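Local coordinates for protein predicted metal-dependent hydrolase of the TIM-barrel fold (Lactobacillus casei, PDB 2QPX) that binds two zinc ions at the heart of a TIM-barrel fold and is probably a hydrolase of the amidohydrolase family, at residues Leu15-His20 and Leu314-Ala319; Lys96-Asp101 and Ile122-Ile127; Val261-Tyr266 and Tyr283-Leu288; Leu289-Pro294 and Gly327-Gln332. All coordinates share one frame; numbering follows the deposited sequence.

How the contacts relate
Contact 1 lies at the middle of the set and touches the other three. Its strand 14-19 runs beside strand 95-101 of contact 2, with Cys19 O 2.9 Å from Asp101 N, and the two contact centres are about 9 Å apart. Contact 3, also about 9 Å away between centres, meets it through His17 NE2 and Asp285 OD2, 2.7 Å apart. Contacts 1 and 3 bring the ligands of two neighbouring zinc ions together: His18, His20 and Asp318 for one, His264 for the other. Contact 4 lies further out, its centre about 11 Å from that of contact 1; Asn291 ND2 reaches Ser317 O at 2.8 Å. Contacts 2 and 3 do not touch; their centres lie about 17 Å apart.

Contact 1 of 4, residues Leu15-His20 and Leu314-Ala319. With ZN (zinc ion), chain B.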
loop_
_atom_site.group_PDB
_atom_site.type_symbol
_atom_site.label_atom_id
_atom_site.label_comp_id
_atom_site.label_asym_id
_atom_site.label_seq_id
_atom_site.Cartn_x
_atom_site.Cartn_y
_atom_site.Cartn_z
ATOM N N LEU A 15 -13.463 -25.406 -1.627
ATOM C CA LEU A 15 -12.656 -26.172 -0.675
ATOM C C LEU A 15 -12.047 -25.111 0.233
ATOM O O LEU A 15 -11.190 -24.343 -0.208
ATOM C CB LEU A 15 -11.588 -27.001 -1.382
ATOM C CG LEU A 15 -10.959 -28.141 -0.574
ATOM C CD1 LEU A 15 -9.945 -28.958 -1.424
ATOM C CD2 LEU A 15 -10.307 -27.677 0.793
ATOM N N ASP A 16 -12.533 -25.059 1.469
ATOM C CA ASP A 16 -12.089 -24.021 2.409
ATOM C C ASP A 16 -10.811 -24.542 3.065
ATOM O O ASP A 16 -10.858 -25.285 4.049
ATOM C CB ASP A 16 -13.159 -23.737 3.463
ATOM C CG ASP A 16 -12.952 -22.419 4.196
ATOM O OD1 ASP A 16 -11.812 -21.886 4.173
ATOM O OD2 ASP A 16 -13.949 -21.968 4.840
ATOM N N HIS A 17 -9.672 -24.106 2.522
ATOM C CA HIS A 17 -8.385 -24.734 2.886
ATOM C C HIS A 17 -7.830 -24.279 4.240
ATOM O O HIS A 17 -6.873 -24.887 4.729
ATOM C CB HIS A 17 -7.331 -24.592 1.767
ATOM C CG HIS A 17 -6.578 -23.325 1.865
ATOM N ND1 HIS A 17 -5.314 -23.264 2.415
ATOM C CD2 HIS A 17 -6.950 -22.048 1.585
ATOM C CE1 HIS A 17 -4.963 -21.991 2.505
ATOM N NE2 HIS A 17 -5.922 -21.228 1.994
ATOM N N HIS A 18 -8.405 -23.228 4.820
ATOM C CA HIS A 18 -8.005 -22.770 6.126
ATOM C C HIS A 18 -9.178 -22.144 6.859
ATOM O O HIS A 18 -9.624 -21.044 6.498
ATOM C CB HIS A 18 -6.859 -21.759 6.046
ATOM C CG HIS A 18 -6.504 -21.219 7.391
ATOM N ND1 HIS A 18 -5.686 -21.889 8.275
ATOM C CD2 HIS A 18 -6.925 -20.108 8.031
ATOM C CE1 HIS A 18 -5.594 -21.190 9.399
ATOM N NE2 HIS A 18 -6.356 -20.117 9.286
ATOM N N CYS A 19 -9.606 -22.798 7.935
ATOM C CA CYS A 19 -10.713 -22.299 8.743
ATOM C C CYS A 19 -10.613 -22.912 10.137
ATOM O O CYS A 19 -9.616 -23.537 10.479
ATOM C CB CYS A 19 -12.053 -22.557 8.027
ATOM S SG CYS A 19 -12.329 -24.310 7.651
ATOM N N HIS A 20 -11.651 -22.738 10.939
ATOM C CA HIS A 20 -11.572 -22.947 12.371
ATOM C C HIS A 20 -12.875 -23.560 12.944
ATOM O O HIS A 20 -13.952 -23.565 12.311
ATOM C CB HIS A 20 -11.267 -21.620 13.051
ATOM C CG HIS A 20 -9.891 -21.097 12.739
ATOM N ND1 HIS A 20 -8.749 -21.709 13.198
ATOM C CD2 HIS A 20 -9.477 -20.027 12.006
ATOM C CE1 HIS A 20 -7.683 -21.056 12.728
ATOM N NE2 HIS A 20 -8.097 -20.026 12.005
ATOM N N LEU A 314 -6.002 -18.901 -3.642
ATOM C CA LEU A 314 -6.942 -19.918 -3.121
ATOM C C LEU A 314 -8.106 -19.235 -2.409
ATOM O O LEU A 314 -7.959 -18.160 -1.847
ATOM C CB LEU A 314 -6.256 -20.815 -2.070
ATOM C CG LEU A 314 -4.915 -21.452 -2.452
ATOM C CD1 LEU A 314 -4.322 -22.263 -1.272
ATOM C CD2 LEU A 314 -5.049 -22.319 -3.710
ATOM N N PHE A 315 -9.264 -19.889 -2.409
ATOM C CA PHE A 315 -10.333 -19.539 -1.474
ATOM C C PHE A 315 -10.047 -20.111 -0.070
ATOM O O PHE A 315 -9.742 -21.291 0.092
ATOM C CB PHE A 315 -11.694 -20.100 -1.890
ATOM C CG PHE A 315 -12.742 -19.929 -0.841
ATOM C CD1 PHE A 315 -13.263 -18.673 -0.571
ATOM C CD2 PHE A 315 -13.146 -20.999 -0.060
ATOM C CE1 PHE A 315 -14.175 -18.499 0.434
ATOM C CE2 PHE A 315 -14.061 -20.822 0.982
ATOM C CZ PHE A 315 -14.580 -19.597 1.191
ATOM N N ALA A 316 -10.207 -19.248 0.939
ATOM C CA ALA A 316 -10.406 -19.665 2.313
ATOM C C ALA A 316 -11.270 -18.631 2.994
ATOM O O ALA A 316 -11.327 -17.488 2.570
ATOM C CB ALA A 316 -9.080 -19.821 3.113
ATOM N N SER A 317 -11.964 -19.053 4.052
ATOM C CA SER A 317 -12.742 -18.139 4.897
ATOM C C SER A 317 -12.002 -17.613 6.122
ATOM O O SER A 317 -12.248 -16.495 6.581
ATOM C CB SER A 317 -14.032 -18.842 5.378
ATOM O OG SER A 317 -13.728 -19.905 6.270
ATOM N N ASP A 318 -11.096 -18.413 6.673
ATOM C CA ASP A 318 -10.565 -18.158 8.012
ATOM C C ASP A 318 -11.678 -18.061 9.069
ATOM O O ASP A 318 -11.475 -17.465 10.142
ATOM C CB ASP A 318 -9.631 -16.905 8.094
ATOM C CG ASP A 318 -8.743 -16.951 9.318
ATOM O OD1 ASP A 318 -8.361 -18.049 9.732
ATOM O OD2 ASP A 318 -8.373 -15.907 9.885
ATOM N N ALA A 319 -12.828 -18.669 8.785
ATOM C CA ALA A 319 -13.977 -18.506 9.637
ATOM C C ALA A 319 -13.913 -19.429 10.861
ATOM O O ALA A 319 -13.390 -20.549 10.789
ATOM C CB ALA A 319 -15.274 -18.784 8.838
HETATM ZN ZN ZN B . -6.805 -18.830 10.893
HETATM O O HOH W 1 -9.302 -23.240 -1.833
HETATM O O HOH W 2 -6.493 -16.873 11.493
#
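His18 and His20, the His-x-His pair of an amidohydrolase metal centre, meet Asp318 around the first zinc ion. His18 NE2, His20 NE2 and Asp318 OD1 all bind the zinc at 2.1 Å, and the carboxylated Lys167 and a water complete the shell. That water also donates to Asp318 OD2, so both carboxylate oxygens are engaged. The His18 ring lies alongside the carboxylate, planes 30° apart, whereas His20 brings its ring in at a steeper 63°. Gln226 accepts from His18 ND1, which, with the zinc bond at NE2, probably fixes the rotation of that ring.

Away from the metal, Asp16 grips the loop that carries Asp318. Its CG is anti to the backbone N (chi1 -163°), which turns the carboxylate towards Ser317. Ser317 OG donates to the syn lone pair of Asp16 OD2 at 2.5 Å, while Ser317 N reaches Asp16 OD1 from above the carboxylate plane at 2.8 Å. Ser317 OG also accepts from Ala319 N, closing an ST turn; a serine suits this place because one hydroxyl can do both. With an alanine in place of Asp16, Ser317 N and OG would probably lose both acceptors, and the loop carrying Asp318 could shift. Asp318 N is tied to His18 O at 3.0 Å.

Leu314 CD1 sits over one face of the His17 ring, 3.7 Å from its centroid, with His18 CB over the other; Tyr368 and Asp285 hold the ring nitrogens. Strand 14-19 is hydrogen-bonded to strand 95-101, Leu263 of strand 260-264 packs on His17 and His18, and Tyr326 of helix 323-342 touches Asp16, Cys19 and Ser317.

Contact 2 of 4, residues Lys96-Asp101 and Ile122-Ile127. With EDO (1,2-ethanediol), chain D.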
loop_
_atom_site.group_PDB
_atom_site.type_symbol
_atom_site.label_atom_id
_atom_site.label_comp_id
_atom_site.label_asym_id
_atom_site.label_seq_id
_atom_site.Cartn_x
_atom_site.Cartn_y
_atom_site.Cartn_z
ATOM N N LYS A 96 -17.630 -27.749 -0.054
ATOM C CA LYS A 96 -17.480 -29.210 -0.154
ATOM C C LYS A 96 -16.487 -29.829 0.814
ATOM O O LYS A 96 -16.501 -31.034 1.012
ATOM C CB LYS A 96 -17.146 -29.629 -1.589
ATOM C CG LYS A 96 -18.265 -29.321 -2.595
ATOM C CD LYS A 96 -19.563 -30.043 -2.293
ATOM C CE LYS A 96 -20.609 -29.649 -3.348
ATOM N NZ LYS A 96 -21.858 -30.398 -3.117
ATOM N N GLU A 97 -15.617 -29.034 1.440
ATOM C CA GLU A 97 -14.681 -29.561 2.448
ATOM C C GLU A 97 -14.160 -28.399 3.279
ATOM O O GLU A 97 -13.985 -27.319 2.736
ATOM C CB GLU A 97 -13.527 -30.323 1.800
ATOM C CG GLU A 97 -12.696 -31.124 2.793
ATOM C CD GLU A 97 -11.556 -31.867 2.193
ATOM O OE1 GLU A 97 -11.028 -31.410 1.162
ATOM O OE2 GLU A 97 -11.197 -32.921 2.783
ATOM N N LEU A 98 -13.907 -28.657 4.562
ATOM C CA LEU A 98 -13.240 -27.732 5.460
ATOM C C LEU A 98 -11.948 -28.334 5.953
ATOM O O LEU A 98 -11.936 -29.466 6.424
ATOM C CB LEU A 98 -14.110 -27.441 6.667
ATOM C CG LEU A 98 -15.554 -26.939 6.405
ATOM C CD1 LEU A 98 -16.233 -26.643 7.768
ATOM C CD2 LEU A 98 -15.664 -25.811 5.376
ATOM N N LEU A 99 -10.861 -27.557 5.890
ATOM C CA LEU A 99 -9.609 -27.933 6.541
ATOM C C LEU A 99 -9.415 -26.991 7.734
ATOM O O LEU A 99 -9.160 -25.800 7.558
ATOM C CB LEU A 99 -8.423 -27.866 5.570
ATOM C CG LEU A 99 -8.614 -28.473 4.174
ATOM C CD1 LEU A 99 -7.308 -28.435 3.353
ATOM C CD2 LEU A 99 -9.155 -29.890 4.286
ATOM N N ILE A 100 -9.562 -27.532 8.938
ATOM C CA ILE A 100 -9.587 -26.771 10.174
ATOM C C ILE A 100 -8.211 -26.816 10.869
ATOM O O ILE A 100 -7.656 -27.886 11.150
ATOM C CB ILE A 100 -10.648 -27.276 11.150
ATOM C CG1 ILE A 100 -12.053 -26.903 10.600
ATOM C CG2 ILE A 100 -10.413 -26.737 12.564
ATOM C CD1 ILE A 100 -13.244 -27.341 11.434
ATOM N N ASP A 101 -7.671 -25.623 11.107
ATOM C CA ASP A 101 -6.494 -25.434 11.951
ATOM C C ASP A 101 -6.948 -25.665 13.397
ATOM O O ASP A 101 -7.649 -24.842 13.991
ATOM C CB ASP A 101 -5.944 -24.021 11.735
ATOM C CG ASP A 101 -4.907 -23.601 12.769
ATOM O OD1 ASP A 101 -4.528 -24.336 13.694
ATOM O OD2 ASP A 101 -4.511 -22.444 12.600
ATOM N N ILE A 122 -20.431 -31.953 5.275
ATOM C CA ILE A 122 -19.320 -32.129 4.356
ATOM C C ILE A 122 -18.117 -32.607 5.155
ATOM O O ILE A 122 -18.067 -32.431 6.363
ATOM C CB ILE A 122 -19.003 -30.815 3.573
ATOM C CG1 ILE A 122 -18.762 -29.633 4.518
ATOM C CG2 ILE A 122 -20.144 -30.484 2.546
ATOM C CD1 ILE A 122 -18.276 -28.348 3.840
ATOM N N PRO A 123 -17.133 -33.202 4.465
ATOM C CA PRO A 123 -15.935 -33.642 5.179
ATOM C C PRO A 123 -15.115 -32.510 5.798
ATOM O O PRO A 123 -15.055 -31.397 5.255
ATOM C CB PRO A 123 -15.133 -34.378 4.112
ATOM C CG PRO A 123 -15.691 -33.920 2.810
ATOM C CD PRO A 123 -17.131 -33.614 3.055
ATOM N N VAL A 124 -14.471 -32.834 6.916
ATOM C CA VAL A 124 -13.690 -31.883 7.716
ATOM C C VAL A 124 -12.395 -32.590 8.110
ATOM O O VAL A 124 -12.441 -33.702 8.655
ATOM C CB VAL A 124 -14.461 -31.442 8.994
ATOM C CG1 VAL A 124 -13.618 -30.492 9.873
ATOM C CG2 VAL A 124 -15.820 -30.812 8.608
ATOM N N LYS A 125 -11.255 -31.983 7.784
ATOM C CA LYS A 125 -9.943 -32.538 8.116
ATOM C C LYS A 125 -9.136 -31.515 8.918
ATOM O O LYS A 125 -9.467 -30.321 8.959
ATOM C CB LYS A 125 -9.186 -32.935 6.871
ATOM C CG LYS A 125 -10.038 -33.799 5.913
ATOM C CD LYS A 125 -9.481 -35.090 5.587
ATOM C CE LYS A 125 -10.414 -35.867 4.645
ATOM N NZ LYS A 125 -9.625 -36.593 3.553
ATOM N N ALA A 126 -8.076 -31.997 9.560
ATOM C CA ALA A 126 -7.254 -31.196 10.477
ATOM C C ALA A 126 -5.946 -30.731 9.836
ATOM O O ALA A 126 -5.243 -31.483 9.142
ATOM C CB ALA A 126 -6.906 -32.041 11.729
ATOM N N ILE A 127 -5.590 -29.508 10.189
ATOM C CA ILE A 127 -4.285 -28.852 9.937
ATOM C C ILE A 127 -3.538 -28.768 11.265
ATOM O O ILE A 127 -4.110 -28.403 12.295
ATOM C CB ILE A 127 -4.447 -27.424 9.334
ATOM C CG1 ILE A 127 -5.161 -27.480 7.952
ATOM C CG2 ILE A 127 -3.105 -26.647 9.256
ATOM C CD1 ILE A 127 -4.347 -28.063 6.787
HETATM C C1 EDO D . -14.240 -35.792 9.973
HETATM O O1 EDO D . -12.861 -36.083 9.649
HETATM C C2 EDO D . -15.128 -36.418 8.913
HETATM O O2 EDO D . -14.962 -35.799 7.630
#
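Ile100 and Val124 mark the tightly packed part of this contact: Ile100 CD1 comes to 3.5 Å from Val124 CG1 as the side chains cross at a slant. Ile122 CD1 packs on Leu98 CD2. Four backbone hydrogen bonds join the segments, among them Ile100 N to Lys125 O at 2.8 Å. On the side that bears Asp101, Ile127 CG1 lies 4.1 Å from Leu99 CB; branched side chains suit the interior of the sheet here, filling the gaps between neighbours. The strands are parallel and adjacent, linked by helix 113-120 into a beta-alpha-beta unit of the barrel; that helix covers Val124 and Ala126, while Asp101 is held by Gly103, Arg129 and, through OD2, NZ of the carboxylated zinc ligand Lys167.

Glu97 is also buried; its extended chain leaves on the far side from its own nitrogen (chi1 -168°), with CG 4.1 Å from Pro123 CG. Replacing Glu97 by a glycine is likely to uncover Pro123 CG and leave the bent Lys125 chain freer to turn.

The side towards solvent is looser. Lys125 CG lies 3.5 Å from Glu97 OE2, but the charges stay beyond salt-bridge range, and Lys125 NZ forms its salt bridge with Glu373. Lys96 is exposed, and a 1,2-ethanediol, probably from the crystallisation liquor, takes the outer edge of the second strand: its O2 accepts from Val124 N at 3.1 Å and its O1 donates to Val124 O at 2.6 Å.

Contact 3 of 4, residues Val261-Tyr266 and Tyr283-Leu288; sequences VLLHCY and YFDISL
Leu262 and Phe284 stand opposite each other in two parallel strands whose axes come within 4.3 Å and diverge by 8°. Leu262 N donates to Tyr283 O at 2.8 Å, almost straight at 174°, and Asp285 N returns the bond to Leu262 O. Beyond this point a side chain joins in: His264 N donates to Asp285 OD1, 2.8 Å away.

Asp285 suits that place because one carboxylate oxygen can collect several donors. Its OD1 also accepts from Ser287 N at 2.9 Å, which makes an Asx turn. Ser287 has two conformers; in one, its OG donates to Asp285 OD1 and accepts from His264 ND1 at 2.7 Å, the hydroxyl lying 17° out of the imidazole plane. Leu263 CB covers one face of the same ring. Asp285 OD2 is engaged by His17 NE2, so both oxygens are held and the carboxylate is probably kept from turning. On the outer side, Leu262 CB meets Phe284 CB at 3.9 Å and Cys265 SG lies near the same carbon, apolar groups fit for burial under Ala272 of helix 269-278.

His264 NE2 binds the second zinc, with His228 and the carboxylated Lys167 as fellow ligands and, in that conformer, Ser287 as a second-shell partner. Such metal-binding residues at the C-terminal ends of parallel barrel strands, here within a beta-alpha-beta unit, are the hallmark of TIM-barrel amidohydrolases.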
loop_
_atom_site.group_PDB
_atom_site.type_symbol
_atom_site.label_atom_id
_atom_site.label_comp_id
_atom_site.label_asym_id
_atom_site.label_seq_id
_atom_site.Cartn_x
_atom_site.Cartn_y
_atom_site.Cartn_z
ATOM N N VAL A 261 1.889 -21.687 1.987
ATOM C CA VAL A 261 0.617 -20.976 1.766
ATOM C C VAL A 261 0.510 -19.788 2.689
ATOM O O VAL A 261 0.554 -19.928 3.906
ATOM C CB VAL A 261 -0.600 -21.859 1.908
ATOM C CG1 VAL A 261 -1.835 -21.136 1.348
ATOM C CG2 VAL A 261 -0.393 -23.199 1.197
ATOM N N LEU A 262 0.410 -18.612 2.092
ATOM C CA LEU A 262 0.320 -17.342 2.817
ATOM C C LEU A 262 -1.147 -16.994 3.052
ATOM O O LEU A 262 -1.870 -16.686 2.089
ATOM C CB LEU A 262 1.022 -16.217 2.054
ATOM C CG LEU A 262 2.478 -16.444 1.655
ATOM C CD1 LEU A 262 3.039 -15.189 0.929
ATOM C CD2 LEU A 262 3.359 -16.926 2.872
ATOM N N LEU A 263 -1.565 -17.074 4.314
ATOM C CA LEU A 263 -2.970 -16.859 4.692
ATOM C C LEU A 263 -3.255 -15.384 4.960
ATOM O O LEU A 263 -2.439 -14.698 5.607
ATOM C CB LEU A 263 -3.282 -17.640 5.965
ATOM C CG LEU A 263 -2.944 -19.114 6.033
ATOM C CD1 LEU A 263 -3.188 -19.613 7.482
ATOM C CD2 LEU A 263 -3.680 -19.962 4.966
ATOM N N HIS A 264 -4.394 -14.901 4.437
ATOM C CA HIS A 264 -4.975 -13.560 4.747
ATOM C C HIS A 264 -4.329 -12.420 4.002
ATOM O O HIS A 264 -4.992 -11.706 3.219
ATOM C CB HIS A 264 -4.972 -13.197 6.248
ATOM C CG HIS A 264 -5.109 -14.351 7.140
ATOM N ND1 HIS A 264 -6.089 -15.309 6.988
ATOM C CD2 HIS A 264 -4.405 -14.702 8.237
ATOM C CE1 HIS A 264 -5.951 -16.228 7.929
ATOM N NE2 HIS A 264 -4.941 -15.875 8.712
ATOM N N CYS A 265 -3.034 -12.253 4.254
ATOM C CA CYS A 265 -2.104 -11.353 3.582
ATOM C C CYS A 265 -2.334 -9.892 3.801
ATOM O O CYS A 265 -1.391 -9.150 4.025
ATOM C CB CYS A 265 -2.031 -11.670 2.102
ATOM S SG CYS A 265 -1.463 -13.352 1.781
ATOM N N TYR A 266 -3.572 -9.466 3.680
ATOM C CA TYR A 266 -3.934 -8.032 3.841
ATOM C C TYR A 266 -3.267 -7.394 5.058
ATOM O O TYR A 266 -3.343 -7.968 6.165
ATOM C CB TYR A 266 -5.438 -7.949 3.989
ATOM C CG TYR A 266 -6.027 -6.541 4.141
ATOM C CD1 TYR A 266 -6.137 -5.952 5.397
ATOM C CD2 TYR A 266 -6.452 -5.823 3.050
ATOM C CE1 TYR A 266 -6.651 -4.665 5.542
ATOM C CE2 TYR A 266 -7.008 -4.555 3.178
ATOM C CZ TYR A 266 -7.104 -3.988 4.426
ATOM O OH TYR A 266 -7.657 -2.736 4.559
ATOM N N TYR A 283 1.672 -20.210 -2.571
ATOM C CA TYR A 283 0.236 -19.973 -2.718
ATOM C C TYR A 283 -0.216 -18.955 -1.694
ATOM O O TYR A 283 0.504 -18.686 -0.735
ATOM C CB TYR A 283 -0.521 -21.282 -2.538
ATOM C CG TYR A 283 -0.076 -22.380 -3.483
ATOM C CD1 TYR A 283 1.040 -23.156 -3.208
ATOM C CD2 TYR A 283 -0.766 -22.597 -4.683
ATOM C CE1 TYR A 283 1.480 -24.144 -4.076
ATOM C CE2 TYR A 283 -0.351 -23.558 -5.565
ATOM C CZ TYR A 283 0.752 -24.344 -5.256
ATOM O OH TYR A 283 1.166 -25.301 -6.171
ATOM N N PHE A 284 -1.404 -18.405 -1.885
ATOM C CA PHE A 284 -1.922 -17.428 -0.930
ATOM C C PHE A 284 -3.427 -17.319 -1.017
ATOM O O PHE A 284 -4.035 -17.759 -1.987
ATOM C CB PHE A 284 -1.231 -16.070 -1.090
ATOM C CG PHE A 284 -1.615 -15.317 -2.309
ATOM C CD1 PHE A 284 -1.171 -15.715 -3.560
ATOM C CD2 PHE A 284 -2.347 -14.155 -2.228
ATOM C CE1 PHE A 284 -1.498 -14.989 -4.679
ATOM C CE2 PHE A 284 -2.641 -13.435 -3.370
ATOM C CZ PHE A 284 -2.213 -13.858 -4.580
ATOM N N ASP A 285 -3.999 -16.702 0.010
ATOM C CA ASP A 285 -5.422 -16.376 0.044
ATOM C C ASP A 285 -5.652 -14.986 0.600
ATOM O O ASP A 285 -4.716 -14.354 1.097
ATOM C CB ASP A 285 -6.219 -17.482 0.759
ATOM C CG ASP A 285 -6.021 -17.526 2.246
ATOM O OD1 ASP A 285 -6.169 -16.480 2.894
ATOM O OD2 ASP A 285 -5.742 -18.626 2.782
ATOM N N ILE A 286 -6.916 -14.507 0.539
ATOM C CA ILE A 286 -7.325 -13.228 1.174
ATOM C C ILE A 286 -8.443 -13.463 2.195
ATOM O O ILE A 286 -9.332 -12.673 2.414
ATOM C CB ILE A 286 -7.714 -12.146 0.156
ATOM C CG1 ILE A 286 -8.884 -12.618 -0.742
ATOM C CG2 ILE A 286 -6.484 -11.728 -0.677
ATOM C CD1 ILE A 286 -9.640 -11.463 -1.472
ATOM N N SER A 287 -8.346 -14.615 2.849
ATOM C CA SER A 287 -9.204 -14.989 3.966
ATOM C C SER A 287 -9.083 -13.942 5.113
ATOM O O SER A 287 -8.109 -13.185 5.189
ATOM C CB SER A 287 -8.869 -16.401 4.391
ATOM O OG SER A 287 -7.597 -16.446 5.012
ATOM N N LEU A 288 -10.115 -13.856 5.961
ATOM C CA LEU A 288 -10.184 -12.882 7.066
ATOM C C LEU A 288 -10.487 -11.449 6.620
ATOM O O LEU A 288 -11.381 -10.801 7.173
ATOM C CB LEU A 288 -8.931 -12.972 7.975
ATOM C CG LEU A 288 -9.185 -12.462 9.412
ATOM C CD1 LEU A 288 -10.278 -13.301 10.169
ATOM C CD2 LEU A 288 -7.858 -12.408 10.221
#

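Contact 4 of 4, residues Leu289-Pro294 and Gly327-Gln332; sequences LDNLGP and GLAARQ
Gln332 and Ala329 of helix 323-342 pack on Asp290, Asn291 and Pro294, in the short helix 289-292 and the turn after it, within the shell of loops and helices that surrounds the strands of the TIM barrel. Ala329 suits the close approach: its small CB lies 3.5 Å from Asn291 ND2 and beside Asp290 OD1. Asn291 ND2 itself donates to Ser317 O and Met325 O, which ties the helix to the loop of the zinc ligand Asp318. Leu328 CD2 rests on Asn291 O at 3.4 Å, a leucine giving the branch that fills this side, and Phe346 of the second subunit packs on both Leu328 and Gln332.

Gln332 can be followed outward. Its CB lies 3.3 Å from Asp290 O, a buried carbonyl with no polar partner in the model. CG stays near that oxygen and also reaches Pro294 CB at 3.9 Å. The chain then bends (chi2 -52°), carrying CD past the proline, 4.1 Å from Pro294 CB. The amide ends the path: NE2 donates to Pro294 O at 3.1 Å, with the oxygen in the amide plane of Gln332 but the nitrogen well above the carbonyl plane of Pro294.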
loop_
_atom_site.group_PDB
_atom_site.type_symbol
_atom_site.label_atom_id
_atom_site.label_comp_id
_atom_site.label_asym_id
_atom_site.label_seq_id
_atom_site.Cartn_x
_atom_site.Cartn_y
_atom_site.Cartn_z
ATOM N N LEU A 289 -9.754 -10.945 5.639
ATOM C CA LEU A 289 -10.185 -9.765 4.922
ATOM C C LEU A 289 -11.554 -10.012 4.239
ATOM O O LEU A 289 -12.448 -9.165 4.366
ATOM C CB LEU A 289 -9.117 -9.321 3.909
ATOM C CG LEU A 289 -9.417 -8.044 3.080
ATOM C CD1 LEU A 289 -10.435 -8.266 1.944
ATOM C CD2 LEU A 289 -9.842 -6.824 3.916
ATOM N N ASP A 290 -11.725 -11.193 3.606
ATOM C CA ASP A 290 -12.823 -11.345 2.722
ATOM C C ASP A 290 -14.164 -11.260 3.465
ATOM O O ASP A 290 -15.118 -10.722 2.910
ATOM C CB ASP A 290 -12.673 -12.567 1.762
ATOM C CG ASP A 290 -12.447 -13.935 2.420
ATOM O OD1 ASP A 290 -12.525 -14.077 3.674
ATOM O OD2 ASP A 290 -12.197 -14.912 1.575
ATOM N N ASN A 291 -14.199 -11.759 4.721
ATOM C CA ASN A 291 -15.396 -11.708 5.610
ATOM C C ASN A 291 -15.381 -10.546 6.602
ATOM O O ASN A 291 -16.414 -9.929 6.837
ATOM C CB ASN A 291 -15.677 -13.015 6.361
ATOM C CG ASN A 291 -14.427 -13.754 6.853
ATOM O OD1 ASN A 291 -13.338 -13.188 6.925
ATOM N ND2 ASN A 291 -14.587 -15.055 7.205
ATOM N N LEU A 292 -14.244 -10.249 7.206
ATOM C CA LEU A 292 -14.237 -9.200 8.264
ATOM C C LEU A 292 -14.010 -7.808 7.720
ATOM O O LEU A 292 -14.191 -6.799 8.432
ATOM C CB LEU A 292 -13.248 -9.537 9.396
ATOM C CG LEU A 292 -13.421 -10.911 10.084
ATOM C CD1 LEU A 292 -12.689 -10.916 11.429
ATOM C CD2 LEU A 292 -14.889 -11.263 10.260
ATOM N N GLY A 293 -13.660 -7.735 6.445
ATOM C CA GLY A 293 -13.539 -6.441 5.717
ATOM C C GLY A 293 -14.324 -6.546 4.433
ATOM O O GLY A 293 -13.783 -6.353 3.298
ATOM N N PRO A 294 -15.617 -6.836 4.568
ATOM C CA PRO A 294 -16.386 -7.269 3.402
ATOM C C PRO A 294 -16.492 -6.243 2.273
ATOM O O PRO A 294 -16.527 -6.641 1.084
ATOM C CB PRO A 294 -17.755 -7.634 4.018
ATOM C CG PRO A 294 -17.842 -6.809 5.226
ATOM C CD PRO A 294 -16.469 -6.801 5.777
ATOM N N GLY A 327 -20.245 -18.212 5.590
ATOM C CA GLY A 327 -21.097 -17.737 4.502
ATOM C C GLY A 327 -20.693 -16.382 3.961
ATOM O O GLY A 327 -20.710 -16.175 2.735
ATOM N N LEU A 328 -20.388 -15.448 4.856
ATOM C CA LEU A 328 -20.024 -14.097 4.396
ATOM C C LEU A 328 -18.741 -14.100 3.562
ATOM O O LEU A 328 -18.651 -13.447 2.527
ATOM C CB LEU A 328 -19.931 -13.089 5.535
ATOM C CG LEU A 328 -19.728 -11.619 5.135
ATOM C CD1 LEU A 328 -20.837 -11.165 4.243
ATOM C CD2 LEU A 328 -19.642 -10.733 6.392
ATOM N N ALA A 329 -17.772 -14.916 3.976
ATOM C CA ALA A 329 -16.537 -15.069 3.227
ATOM C C ALA A 329 -16.839 -15.575 1.847
ATOM O O ALA A 329 -16.322 -15.063 0.848
ATOM C CB ALA A 329 -15.542 -16.049 3.966
ATOM N N ALA A 330 -17.644 -16.630 1.789
ATOM C CA ALA A 330 -18.030 -17.212 0.491
ATOM C C ALA A 330 -18.762 -16.214 -0.421
ATOM O O ALA A 330 -18.463 -16.092 -1.628
ATOM C CB ALA A 330 -18.869 -18.491 0.723
ATOM N N ARG A 331 -19.702 -15.498 0.151
ATOM C CA ARG A 331 -20.482 -14.548 -0.635
ATOM C C ARG A 331 -19.601 -13.435 -1.179
ATOM O O ARG A 331 -19.680 -13.114 -2.380
ATOM C CB ARG A 331 -21.634 -13.948 0.160
ATOM C CG ARG A 331 -22.452 -13.013 -0.729
ATOM C CD ARG A 331 -23.797 -12.714 -0.134
ATOM N NE ARG A 331 -24.690 -13.858 -0.256
ATOM C CZ ARG A 331 -25.839 -13.985 0.402
ATOM N NH1 ARG A 331 -26.246 -13.041 1.235
ATOM N NH2 ARG A 331 -26.577 -15.063 0.217
ATOM N N GLN A 332 -18.747 -12.872 -0.329
ATOM C CA GLN A 332 -17.933 -11.741 -0.782
ATOM C C GLN A 332 -16.872 -12.194 -1.779
ATOM O O GLN A 332 -16.550 -11.478 -2.735
ATOM C CB GLN A 332 -17.271 -11.003 0.385
ATOM C CG GLN A 332 -18.270 -10.420 1.378
ATOM C CD GLN A 332 -19.353 -9.571 0.757
ATOM O OE1 GLN A 332 -20.435 -10.074 0.482
ATOM N NE2 GLN A 332 -19.039 -8.296 0.443
#